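Local structure of thioesterase (Streptomyces sp. WAC02707, 6VAP) at residues Ala198-Asp203 with Leu225-Gly230; Glu119-Ser124 with Cys194-Leu199; Gly189-Cys194 with His218-Phe223. The protein probably hydrolyses unproductive acyl groups from the carrier domains of the borrelidin polyketide synthase, as the type II editing thioesterase of that pathway. All blocks are in the same frame, centred on the assembly; numbering follows the deposited sequence.

Contact 1: Ala198-Asp203 with Leu225-Gly230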
loop_
_atom_site.group_PDB
_atom_site.type_symbol
_atom_site.label_atom_id
_atom_site.label_comp_id
_atom_site.label_asym_id
_atom_site.label_seq_id
_atom_site.Cartn_x
_atom_site.Cartn_y
_atom_site.Cartn_z
ATOM N N ALA A 198 7.630 9.355 -1.792
ATOM C CA ALA A 198 6.743 9.454 -0.655
ATOM C C ALA A 198 5.724 10.546 -0.926
ATOM O O ALA A 198 6.037 11.575 -1.536
ATOM C CB ALA A 198 7.550 9.762 0.590
ATOM N N LEU A 199 4.503 10.327 -0.460
ATOM C CA LEU A 199 3.396 11.247 -0.683
ATOM C C LEU A 199 2.656 11.432 0.634
ATOM O O LEU A 199 2.315 10.447 1.299
ATOM C CB LEU A 199 2.446 10.720 -1.756
ATOM C CG LEU A 199 3.114 10.150 -3.001
ATOM C CD1 LEU A 199 2.087 9.407 -3.802
ATOM C CD2 LEU A 199 3.766 11.228 -3.861
ATOM N N THR A 200 2.436 12.685 1.031
ATOM C CA THR A 200 1.875 12.942 2.348
ATOM C C THR A 200 0.972 14.170 2.287
ATOM O O THR A 200 1.097 15.011 1.401
ATOM C CB THR A 200 3.012 13.086 3.388
ATOM O OG1 THR A 200 2.459 13.050 4.713
ATOM C CG2 THR A 200 3.794 14.388 3.166
ATOM N N GLY A 201 0.049 14.254 3.228
ATOM C CA GLY A 201 -0.760 15.435 3.393
ATOM C C GLY A 201 -0.133 16.384 4.395
ATOM O O GLY A 201 0.502 15.976 5.337
ATOM N N ASP A 202 -0.328 17.677 4.184
ATOM C CA ASP A 202 0.291 18.692 5.033
ATOM C C ASP A 202 -0.443 18.885 6.355
ATOM O O ASP A 202 0.030 19.652 7.208
ATOM C CB ASP A 202 0.386 20.031 4.286
ATOM C CG ASP A 202 -0.974 20.624 3.941
ATOM O OD1 ASP A 202 -2.015 19.983 4.178
ATOM O OD2 ASP A 202 -0.993 21.732 3.383
ATOM N N ASP A 203 -1.576 18.214 6.548
ATOM C CA ASP A 203 -2.384 18.355 7.760
ATOM C C ASP A 203 -2.783 16.991 8.297
ATOM O O ASP A 203 -3.944 16.687 8.549
ATOM C CB ASP A 203 -3.635 19.196 7.501
ATOM C CG ASP A 203 -4.290 19.715 8.821
ATOM O OD1 ASP A 203 -3.665 19.614 9.889
ATOM O OD2 ASP A 203 -5.429 20.200 8.798
ATOM N N LEU A 225 9.860 13.430 -2.262
ATOM C CA LEU A 225 8.748 13.592 -1.345
ATOM C C LEU A 225 7.855 14.696 -1.870
ATOM O O LEU A 225 8.334 15.806 -2.137
ATOM C CB LEU A 225 9.222 13.946 0.041
ATOM C CG LEU A 225 8.147 14.332 1.055
ATOM C CD1 LEU A 225 7.172 13.202 1.295
ATOM C CD2 LEU A 225 8.795 14.765 2.372
ATOM N N ASP A 226 6.560 14.397 -2.013
ATOM C CA ASP A 226 5.572 15.363 -2.486
ATOM C C ASP A 226 4.523 15.532 -1.401
ATOM O O ASP A 226 4.015 14.529 -0.889
ATOM C CB ASP A 226 4.879 14.916 -3.787
ATOM C CG ASP A 226 5.634 15.343 -5.029
ATOM O OD1 ASP A 226 5.896 16.565 -5.187
ATOM O OD2 ASP A 226 5.940 14.476 -5.868
ATOM N N THR A 227 4.219 16.778 -1.049
ATOM C CA THR A 227 3.239 17.112 -0.027
ATOM C C THR A 227 2.004 17.684 -0.704
ATOM O O THR A 227 2.102 18.460 -1.663
ATOM C CB THR A 227 3.827 18.127 0.979
ATOM O OG1 THR A 227 5.076 17.594 1.471
ATOM C CG2 THR A 227 2.882 18.384 2.071
ATOM N N PHE A 228 0.848 17.342 -0.160
ATOM C CA PHE A 228 -0.433 17.770 -0.696
ATOM C C PHE A 228 -1.278 18.446 0.383
ATOM O O PHE A 228 -1.180 18.115 1.578
ATOM C CB PHE A 228 -1.192 16.577 -1.261
ATOM C CG PHE A 228 -0.423 15.812 -2.303
ATOM C CD1 PHE A 228 0.560 14.913 -1.923
ATOM C CD2 PHE A 228 -0.682 16.010 -3.686
ATOM C CE1 PHE A 228 1.296 14.208 -2.923
ATOM C CE2 PHE A 228 -0.029 15.301 -4.628
ATOM C CZ PHE A 228 1.004 14.383 -4.244
ATOM N N ALA A 229 -2.097 19.415 -0.041
ATOM C CA ALA A 229 -3.022 20.066 0.884
ATOM C C ALA A 229 -4.085 19.049 1.296
ATOM O O ALA A 229 -4.957 18.687 0.505
ATOM C CB ALA A 229 -3.637 21.316 0.251
ATOM N N GLY A 230 -4.011 18.578 2.526
ATOM C CA GLY A 230 -5.015 17.699 3.075
ATOM C C GLY A 230 -4.416 16.832 4.167
ATOM O O GLY A 230 -3.257 16.993 4.578
#
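Ala198 opens the pairing with Leu225: its CB lies 3.5 Å from Leu225 CD1, and its carbonyl O receives the N-H of Asp226. The strands run parallel, 21° apart, bridged residue by residue as far as Gly201 and Phe228. Leu199 turns to the opposite face of the sheet. Its CD2 runs beside Asp226 CB, while the same methyl reaches the edge of the Phe228 ring, in the ring plane; Leu199 CB packs obliquely at 3.9 Å from Phe228 CE1. Thr200 returns to the face of Ala198, where its CG2 methyl touches Thr227 OG1 (3.8 Å) and Leu225 CD1. Its backbone binds at both ends, N to Asp226 O and O to Phe228 N, and that carbonyl O also meets the Phe228 ring edge at CD1. Gly201 has no side chain, and Gly230 O can approach its CA to 3.2 Å. Beyond the strand, Asp202 N still donates to Phe228 O. Asp202 CG stands between the backbone N and C (chi1 64°), which brings OD1 back over the other segment to accept from Gly230 N at 2.9 Å. That N-H arrives from above the carboxylate plane, 42° out of it. Asp203 N closes the series with a 2.9 Å bond to Gly230 O. Helix 209-213 covers Leu225 on one face and helix 239-250 covers Phe228 on the other. This is a right-handed beta-alpha-beta unit of the alpha/beta-hydrolase fold, whose strand ends lead into the loops of a probable Ser-His-Asp triad.

Contact 2: Glu119-Ser124 with Cys194-Leu199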
loop_
_atom_site.group_PDB
_atom_site.type_symbol
_atom_site.label_atom_id
_atom_site.label_comp_id
_atom_site.label_asym_id
_atom_site.label_seq_id
_atom_site.Cartn_x
_atom_site.Cartn_y
_atom_site.Cartn_z
ATOM N N GLU A 119 10.770 -0.741 -10.175
ATOM C CA GLU A 119 10.869 0.574 -10.806
ATOM C C GLU A 119 10.692 1.690 -9.785
ATOM O O GLU A 119 11.390 2.712 -9.834
ATOM C CB GLU A 119 9.820 0.692 -11.910
ATOM C CG GLU A 119 9.944 -0.357 -12.988
ATOM C CD GLU A 119 11.338 -0.409 -13.605
ATOM O OE1 GLU A 119 11.850 0.659 -14.006
ATOM O OE2 GLU A 119 11.906 -1.521 -13.697
ATOM N N ALA A 120 9.730 1.538 -8.890
ATOM C CA ALA A 120 9.549 2.518 -7.840
ATOM C C ALA A 120 8.792 1.874 -6.692
ATOM O O ALA A 120 8.042 0.909 -6.891
ATOM C CB ALA A 120 8.797 3.740 -8.364
ATOM N N LEU A 121 9.006 2.421 -5.483
ATOM C CA LEU A 121 8.162 2.156 -4.323
ATOM C C LEU A 121 7.482 3.486 -3.982
ATOM O O LEU A 121 8.159 4.449 -3.589
ATOM C CB LEU A 121 8.986 1.622 -3.162
ATOM C CG LEU A 121 8.243 1.558 -1.848
ATOM C CD1 LEU A 121 6.992 0.671 -1.988
ATOM C CD2 LEU A 121 9.155 1.079 -0.717
ATOM N N LEU A 122 6.152 3.576 -4.183
ATOM C CA LEU A 122 5.362 4.765 -3.862
ATOM C C LEU A 122 4.631 4.513 -2.544
ATOM O O LEU A 122 3.917 3.513 -2.392
ATOM C CB LEU A 122 4.375 5.100 -4.976
ATOM C CG LEU A 122 5.044 5.516 -6.278
ATOM C CD1 LEU A 122 4.754 4.508 -7.406
ATOM C CD2 LEU A 122 4.553 6.885 -6.678
ATOM N N VAL A 123 4.860 5.384 -1.571
ATOM C CA VAL A 123 4.332 5.212 -0.225
ATOM C C VAL A 123 3.611 6.485 0.186
ATOM O O VAL A 123 4.157 7.583 0.089
ATOM C CB VAL A 123 5.440 4.886 0.784
ATOM C CG1 VAL A 123 5.885 3.405 0.595
ATOM C CG2 VAL A 123 6.591 5.782 0.557
ATOM N N SER A 124 2.369 6.340 0.606
ATOM C CA SER A 124 1.485 7.463 0.848
ATOM C C SER A 124 1.043 7.419 2.296
ATOM O O SER A 124 0.607 6.367 2.760
ATOM C CB SER A 124 0.254 7.361 -0.080
ATOM O OG SER A 124 -0.822 8.102 0.428
ATOM N N CYS A 194 15.774 0.405 -5.070
ATOM C CA CYS A 194 14.755 0.930 -5.983
ATOM C C CYS A 194 14.411 2.332 -5.550
ATOM O O CYS A 194 14.424 2.619 -4.415
ATOM C CB CYS A 194 13.420 0.222 -5.890
ATOM S SG CYS A 194 12.685 0.380 -4.254
ATOM N N PRO A 195 14.008 3.444 -6.471
ATOM C CA PRO A 195 13.490 4.767 -6.103
ATOM C C PRO A 195 12.327 4.663 -5.129
ATOM O O PRO A 195 11.501 3.759 -5.189
ATOM C CB PRO A 195 13.043 5.361 -7.442
ATOM C CG PRO A 195 13.836 4.611 -8.481
ATOM C CD PRO A 195 14.010 3.229 -7.928
ATOM N N ILE A 196 12.279 5.593 -4.198
ATOM C CA ILE A 196 11.171 5.706 -3.273
ATOM C C ILE A 196 10.567 7.085 -3.448
ATOM O O ILE A 196 11.277 8.096 -3.444
ATOM C CB ILE A 196 11.609 5.493 -1.818
ATOM C CG1 ILE A 196 11.957 4.026 -1.572
ATOM C CG2 ILE A 196 10.414 5.893 -0.852
ATOM C CD1 ILE A 196 12.381 3.694 -0.155
ATOM N N HIS A 197 9.265 7.128 -3.672
ATOM C CA HIS A 197 8.537 8.381 -3.806
ATOM C C HIS A 197 7.501 8.407 -2.697
ATOM O O HIS A 197 6.589 7.577 -2.667
ATOM C CB HIS A 197 7.872 8.544 -5.179
ATOM C CG HIS A 197 7.380 9.943 -5.442
ATOM N ND1 HIS A 197 7.246 10.463 -6.711
ATOM C CD2 HIS A 197 6.993 10.934 -4.597
ATOM C CE1 HIS A 197 6.802 11.706 -6.639
ATOM N NE2 HIS A 197 6.631 12.015 -5.367
ATOM N N ALA A 198 7.630 9.355 -1.792
ATOM C CA ALA A 198 6.743 9.454 -0.655
ATOM C C ALA A 198 5.724 10.546 -0.926
ATOM O O ALA A 198 6.037 11.575 -1.536
ATOM C CB ALA A 198 7.550 9.762 0.590
ATOM N N LEU A 199 4.503 10.327 -0.460
ATOM C CA LEU A 199 3.396 11.247 -0.683
ATOM C C LEU A 199 2.656 11.432 0.634
ATOM O O LEU A 199 2.315 10.447 1.299
ATOM C CB LEU A 199 2.446 10.720 -1.756
ATOM C CG LEU A 199 3.114 10.150 -3.001
ATOM C CD1 LEU A 199 2.087 9.407 -3.802
ATOM C CD2 LEU A 199 3.766 11.228 -3.861
#
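This is a buried pairing of parallel strands inside the main sheet, where Leu121 to Ser124 lie in register with Ile196 to Leu199. Strand 92-97 flanks 120-124 on its far side, and strand 223-228 flanks 196-201. The evidence is a ladder of four backbone bonds: Leu121 N to Pro195 O (2.8 Å), His197 N to Leu121 O, Val123 N to His197 O, and Leu199 N to Val123 O. The strand axes diverge by only 16°. On one face, the Leu121 and Ile196 side chains run alongside each other in the same direction, with CD2 of Leu121 4.2 Å from both CG1 and CD1 of Ile196. Val123 CG2 touches both Ile196 CG2 and Ala198 CB, each 4.1 Å away. Where the strands begin, Cys194 SG approaches Leu121 CB at 4.1 Å, and the Pro195 ring brings CD to 3.3 Å from Glu119 O. On the other face, a Leu122 methyl, CD2, sits 4.0 Å from His197 CB. The His197 ring, with CG anti to the backbone N (chi1 -167°), heads away from strand 120-124 to hydrogen bond through NE2 with Asp226 OD2 and through ND1 with His249 NE2. Ser124 OG bonds both His97 and Tyr234. The chemistry is therefore split: one face is purely apolar between these strands, while the other buries an imidazole held at both nitrogens. The carboxylate beside it would probably make that imidazole more basic, and the two bonds together should fix the rotation of the ring.

Contact 3: Gly189-Cys194 with His218-Phe223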
loop_
_atom_site.group_PDB
_atom_site.type_symbol
_atom_site.label_atom_id
_atom_site.label_comp_id
_atom_site.label_asym_id
_atom_site.label_seq_id
_atom_site.Cartn_x
_atom_site.Cartn_y
_atom_site.Cartn_z
ATOM N N GLY A 189 17.462 -4.173 8.058
ATOM C CA GLY A 189 18.008 -5.040 7.043
ATOM C C GLY A 189 18.689 -4.229 5.959
ATOM O O GLY A 189 18.858 -3.005 6.068
ATOM N N PRO A 190 19.098 -4.895 4.882
ATOM C CA PRO A 190 19.734 -4.161 3.779
ATOM C C PRO A 190 18.798 -3.098 3.243
ATOM O O PRO A 190 17.595 -3.328 3.115
ATOM C CB PRO A 190 20.006 -5.240 2.730
ATOM C CG PRO A 190 19.983 -6.547 3.501
ATOM C CD PRO A 190 18.984 -6.341 4.617
ATOM N N LYS A 191 19.351 -1.917 2.968
ATOM C CA LYS A 191 18.573 -0.853 2.349
ATOM C C LYS A 191 18.014 -1.298 0.998
ATOM O O LYS A 191 18.569 -2.164 0.328
ATOM C CB LYS A 191 19.433 0.401 2.139
ATOM C CG LYS A 191 19.631 1.240 3.410
ATOM C CD LYS A 191 20.318 2.568 3.047
ATOM C CE LYS A 191 20.658 3.362 4.276
ATOM N NZ LYS A 191 21.337 4.651 3.928
ATOM N N LEU A 192 16.926 -0.665 0.568
ATOM C CA LEU A 192 16.463 -0.891 -0.798
ATOM C C LEU A 192 17.403 -0.208 -1.807
ATOM O O LEU A 192 18.226 0.640 -1.466
ATOM C CB LEU A 192 15.020 -0.399 -0.952
ATOM C CG LEU A 192 13.977 -1.107 -0.081
ATOM C CD1 LEU A 192 12.653 -0.344 -0.120
ATOM C CD2 LEU A 192 13.744 -2.550 -0.497
ATOM N N ARG A 193 17.339 -0.528 -3.077
ATOM C CA ARG A 193 18.031 0.221 -4.146
ATOM C C ARG A 193 17.010 0.850 -5.092
ATOM O O ARG A 193 17.362 1.730 -5.829
ATOM C CB ARG A 193 18.973 -0.701 -4.920
ATOM C CG ARG A 193 20.045 -1.340 -4.052
ATOM C CD ARG A 193 20.789 -2.444 -4.771
ATOM N NE ARG A 193 20.589 -3.701 -4.070
ATOM C CZ ARG A 193 19.578 -4.519 -4.304
ATOM N NH1 ARG A 193 18.735 -4.245 -5.284
ATOM N NH2 ARG A 193 19.444 -5.615 -3.589
ATOM N N CYS A 194 15.774 0.405 -5.070
ATOM C CA CYS A 194 14.755 0.930 -5.983
ATOM C C CYS A 194 14.411 2.332 -5.550
ATOM O O CYS A 194 14.424 2.619 -4.415
ATOM C CB CYS A 194 13.420 0.222 -5.890
ATOM S SG CYS A 194 12.685 0.380 -4.254
ATOM N N HIS A 218 15.786 4.584 3.688
ATOM C CA HIS A 218 15.537 3.172 3.447
ATOM C C HIS A 218 15.841 2.723 2.026
ATOM O O HIS A 218 15.586 1.562 1.680
ATOM C CB HIS A 218 14.092 2.844 3.781
ATOM C CG HIS A 218 13.773 2.945 5.240
ATOM N ND1 HIS A 218 13.872 1.872 6.094
ATOM C CD2 HIS A 218 13.404 3.993 6.016
ATOM C CE1 HIS A 218 13.531 2.235 7.313
ATOM N NE2 HIS A 218 13.267 3.527 7.302
ATOM N N THR A 219 16.427 3.585 1.215
ATOM C CA THR A 219 16.849 3.199 -0.116
ATOM C C THR A 219 18.117 3.962 -0.455
ATOM O O THR A 219 18.270 5.122 -0.058
ATOM C CB THR A 219 15.779 3.493 -1.174
ATOM O OG1 THR A 219 16.240 3.002 -2.446
ATOM C CG2 THR A 219 15.568 4.991 -1.331
ATOM N N ASP A 220 19.017 3.305 -1.193
ATOM C CA ASP A 220 20.173 3.953 -1.802
ATOM C C ASP A 220 19.857 4.584 -3.158
ATOM O O ASP A 220 20.688 5.307 -3.708
ATOM C CB ASP A 220 21.311 2.943 -1.962
ATOM C CG ASP A 220 22.027 2.665 -0.656
ATOM O OD1 ASP A 220 22.437 3.640 0.018
ATOM O OD2 ASP A 220 22.186 1.472 -0.299
ATOM N N GLY A 221 18.685 4.318 -3.710
ATOM C CA GLY A 221 18.243 4.942 -4.931
ATOM C C GLY A 221 17.685 6.335 -4.688
ATOM O O GLY A 221 17.741 6.886 -3.584
ATOM N N PRO A 222 17.159 6.947 -5.737
ATOM C CA PRO A 222 16.672 8.328 -5.613
ATOM C C PRO A 222 15.422 8.403 -4.752
ATOM O O PRO A 222 14.612 7.473 -4.710
ATOM C CB PRO A 222 16.376 8.742 -7.058
ATOM C CG PRO A 222 16.166 7.454 -7.803
ATOM C CD PRO A 222 16.988 6.387 -7.085
ATOM N N PHE A 223 15.280 9.528 -4.048
ATOM C CA PHE A 223 14.145 9.764 -3.170
ATOM C C PHE A 223 13.458 11.081 -3.521
ATOM O O PHE A 223 14.100 12.098 -3.793
ATOM C CB PHE A 223 14.563 9.788 -1.712
ATOM C CG PHE A 223 13.424 10.125 -0.775
ATOM C CD1 PHE A 223 12.495 9.188 -0.460
ATOM C CD2 PHE A 223 13.288 11.394 -0.251
ATOM C CE1 PHE A 223 11.380 9.494 0.395
ATOM C CE2 PHE A 223 12.212 11.722 0.586
ATOM C CZ PHE A 223 11.283 10.776 0.914
#
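Leu192 and Thr219 carry the backbone part of this contact, a single bridge between two loops that form no regular strand here. Leu192 N donates to His218 O at 2.8 Å, and Leu192 O accepts from Asp220 N at the same length, with an N-H...O angle of 165°. The Thr219 CA-H also points at Leu192 O, so that carbonyl is met twice. A hydroxyl supplies the second kind of bond. Thr219 OG1, anti to its own N (chi1 -176°), donates to Cys194 O at 2.7 Å, approaching from 39° above the carbonyl plane. The same oxygen accepts from Gly221 N at 3.1 Å, forming an ST turn, and is thereby used in both directions. Electrostatic contact is looser: the extended Lys191 chain crosses Asp220 at about a right angle, with CD 3.8 Å from OD1. Lys191 NZ remains 4.2 Å from Asp220 OD1, too long for a salt bridge. Leu192 CB lies 3.3 Å from His218 O, a close carbon-to-carbonyl contact, while the nonpolar packing of its side chain is on Phe105 and Ala108 of helix 99-113. Backbone polarity and one threonine hydroxyl thus do most of the joining, and the charged pair on the exposed side probably adds only a weak, solvent-screened attraction between the loops leading into strands 196-201 and 223-228.

Strand 196-201 serves contact 1 and contact 2 with its two edges, pairing with 223-228 in one and 120-124 in the other. Contact 3 joins the loops preceding strands 196-201 and 223-228, the same pair that contact 1 holds together further along. Contact 2 is buried; contacts 1 and 3 are only partly so, about 16 and 17 Å from the chain centre (centre to centre). Contacts 1 and 2 both rest on regular parallel ladders; the buried contact 2 adds an apolar face and a hydrogen-bonded histidine, contact 1 an aspartate-to-glycine bond past the strand ends, and contact 3 relies on a single bridge and a threonine hydroxyl. Pro222 O and Ile196 N link contacts 2 and 3.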